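Local coordinates for protein R.Ecl18kI (PDB 2GB7) that recognises the double-stranded DNA sequence 5'-CCNGG-3' and cleaves it before its first cytosine, as a type II restriction endonuclease that uses nucleotide flipping, at residues Thr23-Val28 with Leu128-Met133; Ala135-Asp140 with Glu257-Trp262; Lys281-Tyr286 with Tyr291-Tyr296. The protein carries 1 engineered substitution. All coordinates share one frame; numbering follows the deposited sequence.

Contact 1: residues Thr23-Val28 with Leu128-Met133; sequences TPFALV and LELLMM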
loop_
_atom_site.group_PDB
_atom_site.type_symbol
_atom_site.label_atom_id
_atom_site.label_comp_id
_atom_site.label_asym_id
_atom_site.label_seq_id
_atom_site.Cartn_x
_atom_site.Cartn_y
_atom_site.Cartn_z
ATOM N N THR F 23 -3.952 -15.419 16.176
ATOM C CA THR F 23 -3.900 -14.010 15.793
ATOM C C THR F 23 -2.446 -13.527 15.827
ATOM O O THR F 23 -1.619 -14.146 16.519
ATOM C CB THR F 23 -4.768 -13.162 16.726
ATOM O OG1 THR F 23 -4.158 -13.112 18.023
ATOM C CG2 THR F 23 -6.174 -13.766 16.840
ATOM N N PRO F 24 -2.130 -12.455 15.071
ATOM C CA PRO F 24 -0.808 -11.838 15.115
ATOM C C PRO F 24 -0.381 -11.541 16.538
ATOM O O PRO F 24 0.732 -11.890 16.930
ATOM C CB PRO F 24 -1.013 -10.527 14.349
ATOM C CG PRO F 24 -2.052 -10.876 13.331
ATOM C CD PRO F 24 -3.005 -11.773 14.086
ATOM N N PHE F 25 -1.243 -10.910 17.336
ATOM C CA PHE F 25 -0.837 -10.637 18.722
ATOM C C PHE F 25 -0.606 -11.906 19.535
ATOM O O PHE F 25 0.352 -11.984 20.315
ATOM C CB PHE F 25 -1.832 -9.752 19.458
ATOM C CG PHE F 25 -1.357 -9.362 20.810
ATOM C CD1 PHE F 25 -0.525 -8.257 20.968
ATOM C CD2 PHE F 25 -1.676 -10.125 21.928
ATOM C CE1 PHE F 25 -0.041 -7.904 22.209
ATOM C CE2 PHE F 25 -1.200 -9.778 23.166
ATOM C CZ PHE F 25 -0.383 -8.675 23.314
ATOM N N ALA F 26 -1.491 -12.883 19.382
ATOM C CA ALA F 26 -1.304 -14.163 20.075
ATOM C C ALA F 26 0.044 -14.804 19.721
ATOM O O ALA F 26 0.704 -15.398 20.592
ATOM C CB ALA F 26 -2.446 -15.123 19.736
ATOM N N LEU F 27 0.439 -14.726 18.443
ATOM C CA LEU F 27 1.713 -15.344 18.023
ATOM C C LEU F 27 2.872 -14.590 18.634
ATOM O O LEU F 27 3.821 -15.181 19.141
ATOM C CB LEU F 27 1.852 -15.385 16.489
ATOM C CG LEU F 27 3.210 -15.828 15.914
ATOM C CD1 LEU F 27 3.558 -17.230 16.381
ATOM C CD2 LEU F 27 3.253 -15.770 14.365
ATOM N N VAL F 28 2.771 -13.266 18.609
ATOM C CA VAL F 28 3.814 -12.440 19.204
ATOM C C VAL F 28 3.889 -12.722 20.700
ATOM O O VAL F 28 4.974 -12.865 21.250
ATOM C CB VAL F 28 3.575 -10.919 18.934
ATOM C CG1 VAL F 28 4.501 -10.076 19.815
ATOM C CG2 VAL F 28 3.791 -10.556 17.465
ATOM N N LEU F 128 6.394 -4.032 19.247
ATOM C CA LEU F 128 6.744 -2.719 19.852
ATOM C C LEU F 128 5.917 -2.404 21.106
ATOM O O LEU F 128 6.399 -1.788 22.051
ATOM C CB LEU F 128 6.570 -1.605 18.803
ATOM C CG LEU F 128 7.526 -1.709 17.598
ATOM C CD1 LEU F 128 7.129 -0.625 16.533
ATOM C CD2 LEU F 128 8.989 -1.509 18.109
ATOM N N GLU F 129 4.668 -2.879 21.105
ATOM C CA GLU F 129 3.798 -2.732 22.256
ATOM C C GLU F 129 4.397 -3.462 23.449
ATOM O O GLU F 129 4.561 -2.881 24.540
ATOM C CB GLU F 129 2.470 -3.373 21.894
ATOM C CG GLU F 129 1.438 -3.292 22.934
ATOM C CD GLU F 129 0.117 -3.855 22.452
ATOM O OE1 GLU F 129 -0.035 -4.094 21.222
ATOM O OE2 GLU F 129 -0.763 -4.034 23.316
ATOM N N LEU F 130 4.761 -4.726 23.251
ATOM C CA LEU F 130 5.373 -5.487 24.343
ATOM C C LEU F 130 6.725 -4.928 24.778
ATOM O O LEU F 130 7.063 -5.020 25.935
ATOM C CB LEU F 130 5.479 -6.975 23.977
ATOM C CG LEU F 130 4.111 -7.653 23.880
ATOM C CD1 LEU F 130 4.254 -9.048 23.295
ATOM C CD2 LEU F 130 3.443 -7.761 25.245
ATOM N N LEU F 131 7.459 -4.322 23.849
ATOM C CA LEU F 131 8.701 -3.620 24.187
ATOM C C LEU F 131 8.445 -2.500 25.194
ATOM O O LEU F 131 9.134 -2.394 26.177
ATOM C CB LEU F 131 9.353 -3.064 22.912
ATOM C CG LEU F 131 10.560 -2.142 23.082
ATOM C CD1 LEU F 131 11.672 -2.888 23.794
ATOM C CD2 LEU F 131 11.023 -1.679 21.723
ATOM N N MET F 132 7.471 -1.635 24.904
ATOM C CA MET F 132 7.146 -0.544 25.838
ATOM C C MET F 132 6.654 -1.086 27.181
ATOM O O MET F 132 7.077 -0.599 28.234
ATOM C CB MET F 132 6.089 0.362 25.197
ATOM C CG MET F 132 6.523 0.961 23.875
ATOM S SD MET F 132 8.080 1.854 23.933
ATOM C CE MET F 132 7.503 3.380 24.646
ATOM N N MET F 133 5.830 -2.147 27.160
ATOM C CA MET F 133 5.352 -2.785 28.417
ATOM C C MET F 133 6.500 -3.379 29.213
ATOM O O MET F 133 6.625 -3.155 30.429
ATOM C CB MET F 133 4.313 -3.850 28.121
ATOM C CG MET F 133 3.094 -3.252 27.471
ATOM S SD MET F 133 1.867 -4.483 27.050
ATOM C CE MET F 133 0.608 -3.318 26.468
#
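Val28 overlaps the tip of Leu130, its CG1 methyl lying 3.6 Å from Leu130 CD1 as the two branched side chains lie antiparallel, one beside the other. The short helical segments run 11.6 Å apart at an angle of 49°, too far for their backbones to meet, so the space is bridged by side chains of some length. Phe25 is one of them. With CG anti to the backbone N (chi1 -174°) its ring is carried across, and CZ comes to 4.4 Å from Leu130 CD2. The same side chain runs nearly perpendicular to that of Glu129. There CE1 lies 3.9 Å from Glu129 OE1, the ring and carboxylate planes 38° apart and the approach oblique. Glu129 reaches the ring because its chain runs out straight beyond CG. Its other oxygen, OE2, makes a close polar pair with Tyr286 OH, and Phe289 meets the Phe25 ring edge-to-face. At the start of helix 24-34, Thr23 is the N-cap: its OG1 accepts from Ala26 N at 3.0 Å. Pro24 suits the first turn, where no helix carbonyl awaits an N-H and proline has none to offer; it packs on a phosphate of the bound DNA. No hydrogen bond joins the two segments, so the contact rests on buried apolar surfaces, with one carboxylate set against an aromatic ring and a probable polar partner, Tyr286 OH, in a third part of the chain.

Contact 2: residues Ala135-Asp140 with Glu257-Trp262; sequences AGIPVD and ELSRKW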
loop_
_atom_site.group_PDB
_atom_site.type_symbol
_atom_site.label_atom_id
_atom_site.label_comp_id
_atom_site.label_asym_id
_atom_site.label_seq_id
_atom_site.Cartn_x
_atom_site.Cartn_y
_atom_site.Cartn_z
ATOM N N ALA F 135 9.533 -2.418 29.104
ATOM C CA ALA F 135 10.307 -1.261 29.588
ATOM C C ALA F 135 9.636 -0.562 30.785
ATOM O O ALA F 135 10.239 0.292 31.440
ATOM C CB ALA F 135 10.517 -0.292 28.451
ATOM N N GLY F 136 8.395 -0.963 31.058
ATOM C CA GLY F 136 7.537 -0.428 32.116
ATOM C C GLY F 136 6.992 0.960 31.824
ATOM O O GLY F 136 6.594 1.690 32.750
ATOM N N ILE F 137 7.041 1.335 30.553
ATOM C CA ILE F 137 6.656 2.683 30.145
ATOM C C ILE F 137 5.144 2.674 29.942
ATOM O O ILE F 137 4.639 1.787 29.300
ATOM C CB ILE F 137 7.432 3.098 28.882
ATOM C CG1 ILE F 137 8.926 3.225 29.214
ATOM C CG2 ILE F 137 6.907 4.427 28.294
ATOM C CD1 ILE F 137 9.842 3.402 28.009
ATOM N N PRO F 138 4.428 3.676 30.515
ATOM C CA PRO F 138 2.963 3.722 30.344
ATOM C C PRO F 138 2.596 4.091 28.936
ATOM O O PRO F 138 3.018 5.137 28.465
ATOM C CB PRO F 138 2.533 4.846 31.287
ATOM C CG PRO F 138 3.754 5.732 31.447
ATOM C CD PRO F 138 4.944 4.780 31.333
ATOM N N VAL F 139 1.824 3.222 28.286
ATOM C CA VAL F 139 1.283 3.486 26.964
ATOM C C VAL F 139 -0.151 3.003 26.865
ATOM O O VAL F 139 -0.563 2.008 27.502
ATOM C CB VAL F 139 2.093 2.841 25.815
ATOM C CG1 VAL F 139 3.506 3.412 25.748
ATOM C CG2 VAL F 139 2.097 1.276 25.942
ATOM N N ASP F 140 -0.917 3.746 26.086
ATOM C CA ASP F 140 -2.175 3.259 25.590
ATOM C C ASP F 140 -1.948 2.756 24.190
ATOM O O ASP F 140 -1.190 3.344 23.410
ATOM C CB ASP F 140 -3.253 4.342 25.582
ATOM C CG ASP F 140 -3.833 4.601 26.965
ATOM O OD1 ASP F 140 -3.449 3.903 27.931
ATOM O OD2 ASP F 140 -4.654 5.539 27.108
ATOM N N GLU F 257 12.773 8.872 29.638
ATOM C CA GLU F 257 12.955 10.199 30.256
ATOM C C GLU F 257 11.634 10.933 30.386
ATOM O O GLU F 257 11.386 11.542 31.430
ATOM C CB GLU F 257 13.964 11.053 29.494
ATOM C CG GLU F 257 15.357 10.487 29.532
ATOM C CD GLU F 257 16.285 11.084 28.479
ATOM O OE1 GLU F 257 15.802 11.761 27.531
ATOM O OE2 GLU F 257 17.506 10.856 28.606
ATOM N N LEU F 258 10.789 10.868 29.351
ATOM C CA LEU F 258 9.476 11.536 29.408
ATOM C C LEU F 258 8.555 10.841 30.395
ATOM O O LEU F 258 7.810 11.500 31.108
ATOM C CB LEU F 258 8.797 11.594 28.033
ATOM C CG LEU F 258 9.380 12.579 27.029
ATOM C CD1 LEU F 258 8.833 12.296 25.633
ATOM C CD2 LEU F 258 9.136 14.043 27.425
ATOM N N SER F 259 8.631 9.513 30.458
ATOM C CA SER F 259 7.795 8.729 31.359
ATOM C C SER F 259 7.993 9.099 32.831
ATOM O O SER F 259 7.041 9.076 33.613
ATOM C CB SER F 259 8.046 7.234 31.155
ATOM O OG SER F 259 9.200 6.816 31.856
ATOM N N ARG F 260 9.223 9.454 33.198
ATOM C CA ARG F 260 9.510 9.859 34.582
ATOM C C ARG F 260 8.718 11.087 35.008
ATOM O O ARG F 260 8.485 11.287 36.203
ATOM C CB ARG F 260 10.995 10.135 34.798
ATOM C CG ARG F 260 11.898 8.958 34.556
ATOM C CD ARG F 260 13.299 9.344 34.983
ATOM N NE ARG F 260 14.260 9.152 33.905
ATOM C CZ ARG F 260 14.931 8.026 33.672
ATOM N NH1 ARG F 260 14.759 6.954 34.442
ATOM N NH2 ARG F 260 15.784 7.978 32.658
ATOM N N LYS F 261 8.332 11.915 34.043
ATOM C CA LYS F 261 7.526 13.099 34.319
ATOM C C LYS F 261 6.082 12.737 34.700
ATOM O O LYS F 261 5.333 13.562 35.238
ATOM C CB LYS F 261 7.566 14.061 33.134
ATOM C CG LYS F 261 8.965 14.456 32.706
ATOM C CD LYS F 261 8.898 15.250 31.425
ATOM C CE LYS F 261 10.273 15.447 30.802
ATOM N NZ LYS F 261 11.100 16.414 31.556
ATOM N N TRP F 262 5.713 11.489 34.467
ATOM C CA TRP F 262 4.371 11.014 34.734
ATOM C C TRP F 262 4.310 10.135 35.979
ATOM O O TRP F 262 3.235 9.659 36.360
ATOM C CB TRP F 262 3.876 10.242 33.518
ATOM C CG TRP F 262 3.736 11.141 32.348
ATOM C CD1 TRP F 262 4.615 11.297 31.320
ATOM C CD2 TRP F 262 2.665 12.053 32.111
ATOM N NE1 TRP F 262 4.138 12.251 30.428
ATOM C CE2 TRP F 262 2.939 12.717 30.886
ATOM C CE3 TRP F 262 1.481 12.353 32.799
ATOM C CZ2 TRP F 262 2.076 13.679 30.340
ATOM C CZ3 TRP F 262 0.625 13.307 32.267
ATOM C CH2 TRP F 262 0.929 13.965 31.046
#
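An irregular, largely extended backbone carrying Ile137 and Pro138 passes the C-terminal part of helix 248-259, and the nearest alpha carbons, those of Ile137 and Ser259, are 6.3 Å apart. The extended run begins at Ile137, just after Gly136, the first residue to leave helix 102-134, which closes it with a Schellman motif; the glycine's phi of 73° is easily adopted by a residue without a side chain, and it turns the chain out of the helix toward strand 140-141. Pro138 suits the second place in this run, since its ring holds phi near the value that an extended path requires.

Ser259 is the residue both side chains meet, and it does so through carbon. Its CB lies 4.0 Å from Pro138 CD and 4.2 Å from Ile137 CG2, so the ring and the branch methyl share one small methylene. The hydroxyl is occupied within its own helix: chi1 of 82° folds OG back over its own backbone, where it hydrogen-bonds to Met256 O. Small size matters here, because a helix residue without a long side chain lets the loop come close. Ile137 also packs on Leu252 and Ala255 of helix 248-259 and on Met163 of strand 161-163. Tyr295 OH hydrogen-bonds to both Ile137 O and Val139 N, holding the loop from another direction.

No polar bond crosses between the two segments: with OG bonded to Met256 O, Ser259 offers its CB to the loop, much as a small apolar residue would. The contact is therefore a modest van der Waals one, of the serine methylene with one methyl and one ring carbon, while polar links of the loop are made to other parts of the chain.

Contact 3: residues Lys281-Tyr286 with Tyr291-Tyr296; sequences KQIEKY and YVVNYY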
loop_
_atom_site.group_PDB
_atom_site.type_symbol
_atom_site.label_atom_id
_atom_site.label_comp_id
_atom_site.label_asym_id
_atom_site.label_seq_id
_atom_site.Cartn_x
_atom_site.Cartn_y
_atom_site.Cartn_z
ATOM N N LYS F 281 -10.527 -0.842 29.994
ATOM C CA LYS F 281 -10.861 -1.162 28.610
ATOM C C LYS F 281 -9.773 -1.993 27.928
ATOM O O LYS F 281 -10.041 -2.975 27.231
ATOM C CB LYS F 281 -11.022 0.153 27.856
ATOM C CG LYS F 281 -11.724 0.080 26.535
ATOM C CD LYS F 281 -13.120 0.677 26.624
ATOM C CE LYS F 281 -13.071 2.173 26.948
ATOM N NZ LYS F 281 -14.433 2.790 26.887
ATOM N N GLN F 282 -8.527 -1.599 28.133
ATOM C CA GLN F 282 -7.419 -2.319 27.521
ATOM C C GLN F 282 -7.188 -3.685 28.158
ATOM O O GLN F 282 -6.878 -4.638 27.454
ATOM C CB GLN F 282 -6.153 -1.471 27.560
ATOM C CG GLN F 282 -6.258 -0.249 26.655
ATOM C CD GLN F 282 -5.124 0.709 26.886
ATOM O OE1 GLN F 282 -4.046 0.580 26.285
ATOM N NE2 GLN F 282 -5.349 1.682 27.751
ATOM N N ILE F 283 -7.390 -3.796 29.471
ATOM C CA ILE F 283 -7.299 -5.100 30.141
ATOM C C ILE F 283 -8.314 -6.082 29.536
ATOM O O ILE F 283 -8.021 -7.279 29.397
ATOM C CB ILE F 283 -7.489 -5.011 31.668
ATOM C CG1 ILE F 283 -6.316 -4.287 32.325
ATOM C CG2 ILE F 283 -7.620 -6.415 32.280
ATOM C CD1 ILE F 283 -6.609 -3.829 33.757
ATOM N N GLU F 284 -9.482 -5.563 29.154
ATOM C CA GLU F 284 -10.519 -6.369 28.503
ATOM C C GLU F 284 -10.023 -6.935 27.190
ATOM O O GLU F 284 -10.199 -8.123 26.919
ATOM C CB GLU F 284 -11.753 -5.520 28.233
ATOM C CG GLU F 284 -13.013 -6.288 27.855
ATOM C CD GLU F 284 -14.246 -5.438 28.077
ATOM O OE1 GLU F 284 -14.153 -4.214 27.874
ATOM O OE2 GLU F 284 -15.304 -5.978 28.462
ATOM N N LYS F 285 -9.422 -6.061 26.381
ATOM C CA LYS F 285 -8.875 -6.428 25.078
ATOM C C LYS F 285 -7.827 -7.517 25.231
ATOM O O LYS F 285 -7.759 -8.436 24.427
ATOM C CB LYS F 285 -8.277 -5.200 24.368
ATOM C CG LYS F 285 -9.252 -4.385 23.495
ATOM C CD LYS F 285 -10.575 -4.040 24.208
ATOM C CE LYS F 285 -11.328 -2.901 23.542
ATOM N NZ LYS F 285 -12.432 -2.461 24.446
ATOM N N TYR F 286 -7.028 -7.428 26.294
ATOM C CA TYR F 286 -5.910 -8.356 26.511
ATOM C C TYR F 286 -6.183 -9.370 27.614
ATOM O O TYR F 286 -5.256 -9.933 28.213
ATOM C CB TYR F 286 -4.626 -7.553 26.798
ATOM C CG TYR F 286 -4.195 -6.775 25.586
ATOM C CD1 TYR F 286 -3.825 -7.442 24.409
ATOM C CD2 TYR F 286 -4.207 -5.392 25.582
ATOM C CE1 TYR F 286 -3.442 -6.746 23.283
ATOM C CE2 TYR F 286 -3.832 -4.681 24.442
ATOM C CZ TYR F 286 -3.441 -5.369 23.308
ATOM O OH TYR F 286 -3.070 -4.684 22.183
ATOM N N TYR F 291 0.544 -11.514 31.102
ATOM C CA TYR F 291 1.654 -10.539 31.222
ATOM C C TYR F 291 1.160 -9.124 30.969
ATOM O O TYR F 291 1.596 -8.181 31.620
ATOM C CB TYR F 291 2.805 -10.869 30.270
ATOM C CG TYR F 291 3.995 -9.905 30.327
ATOM C CD1 TYR F 291 5.084 -10.164 31.169
ATOM C CD2 TYR F 291 4.044 -8.754 29.525
ATOM C CE1 TYR F 291 6.192 -9.311 31.193
ATOM C CE2 TYR F 291 5.137 -7.882 29.573
ATOM C CZ TYR F 291 6.208 -8.181 30.408
ATOM O OH TYR F 291 7.287 -7.335 30.453
ATOM N N VAL F 292 0.264 -8.988 30.000
ATOM C CA VAL F 292 -0.227 -7.685 29.623
ATOM C C VAL F 292 -1.234 -7.173 30.650
ATOM O O VAL F 292 -1.217 -5.994 31.030
ATOM C CB VAL F 292 -0.857 -7.733 28.223
ATOM C CG1 VAL F 292 -1.420 -6.371 27.864
ATOM C CG2 VAL F 292 0.203 -8.147 27.189
ATOM N N VAL F 293 -2.111 -8.064 31.107
ATOM C CA VAL F 293 -3.038 -7.716 32.188
ATOM C C VAL F 293 -2.251 -7.233 33.407
ATOM O O VAL F 293 -2.602 -6.227 33.998
ATOM C CB VAL F 293 -3.999 -8.890 32.554
ATOM C CG1 VAL F 293 -4.846 -8.547 33.786
ATOM C CG2 VAL F 293 -4.888 -9.210 31.387
ATOM N N ASN F 294 -1.186 -7.940 33.773
ATOM C CA ASN F 294 -0.449 -7.511 34.937
ATOM C C ASN F 294 0.193 -6.138 34.730
ATOM O O ASN F 294 0.216 -5.328 35.654
ATOM C CB ASN F 294 0.524 -8.610 35.355
ATOM C CG ASN F 294 -0.231 -9.864 35.796
ATOM O OD1 ASN F 294 -1.444 -9.831 36.024
ATOM N ND2 ASN F 294 0.495 -10.976 35.915
ATOM N N TYR F 295 0.671 -5.860 33.519
ATOM C CA TYR F 295 1.230 -4.549 33.185
ATOM C C TYR F 295 0.194 -3.455 33.393
ATOM O O TYR F 295 0.477 -2.417 34.003
ATOM C CB TYR F 295 1.739 -4.553 31.736
ATOM C CG TYR F 295 1.920 -3.171 31.158
ATOM C CD1 TYR F 295 3.098 -2.468 31.349
ATOM C CD2 TYR F 295 0.903 -2.585 30.424
ATOM C CE1 TYR F 295 3.242 -1.188 30.837
ATOM C CE2 TYR F 295 1.040 -1.329 29.884
ATOM C CZ TYR F 295 2.209 -0.631 30.103
ATOM O OH TYR F 295 2.345 0.624 29.561
ATOM N N TYR F 296 -1.021 -3.688 32.903
ATOM C CA TYR F 296 -2.074 -2.695 33.068
ATOM C C TYR F 296 -2.512 -2.540 34.528
ATOM O O TYR F 296 -2.772 -1.434 34.993
ATOM C CB TYR F 296 -3.254 -3.032 32.188
ATOM C CG TYR F 296 -3.051 -2.667 30.736
ATOM C CD1 TYR F 296 -2.971 -3.660 29.775
ATOM C CD2 TYR F 296 -2.974 -1.327 30.320
ATOM C CE1 TYR F 296 -2.792 -3.359 28.450
ATOM C CE2 TYR F 296 -2.780 -1.007 28.964
ATOM C CZ TYR F 296 -2.694 -2.056 28.042
ATOM O OH TYR F 296 -2.545 -1.864 26.675
#
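The Tyr296 ring is held between two side chains: Gln282 CB lies over one face, offset toward the rim and 3.9 Å from the ring centroid in a CH-pi contact, while Tyr295 CD2 sits above the centre of the opposite face. Tyr286 meets this ring obliquely, CD2 to Tyr296 CE1 at 3.8 Å, and carries Lys285 CB over one of its own faces. Extended beyond CG, Gln282 runs nearly perpendicular to Tyr296, with amide and ring planes 63° apart, and its OE1 accepts a weak hydrogen bond of 2.9 Å from Tyr296 OH. Glutamine suits this place because each end of its amide has work: OE1 also accepts from Val141 N, and NE2 donates to Asp140 OD1.

Branched aliphatics fill the rest. Ile283 CG1 presses to 3.3 Å from Tyr296 CB, Ile283 CG2 meets Val293 CG1 at 3.8 Å, and Val292 CG1 lies 3.6 Å from Tyr286 CB.

The two helical segments form an antiparallel hairpin, 9.2 Å apart at 173°. Val292 and Tyr296 reach Met133 of helix 102-134, Val292 also touches helix 24-34, and Tyr286 and Tyr296 pack on Val141 of strand 140-141.

How the contacts relate
The contacts follow one another along the chain, each closing before the next opens. Helix 102-134 connects the first two: it carries one side of contact 1 and then turns into the loop of contact 2, where Met132 O probably accepts from Ile137 N at 3.0 Å. Their centres are 18 Å apart, those of contacts 1 and 3 about 12 Å, and those of contacts 2 and 3 about 16 Å. Loop 135-140 runs into strand 140-141, an outermost strand of the mixed sheet within this chain, against which the helical hairpin of contact 3 packs. Together they join helix 24-34, near the N-terminus and beside the DNA, to the helices around the sheet of this PD-(D/E)XK-clan nuclease.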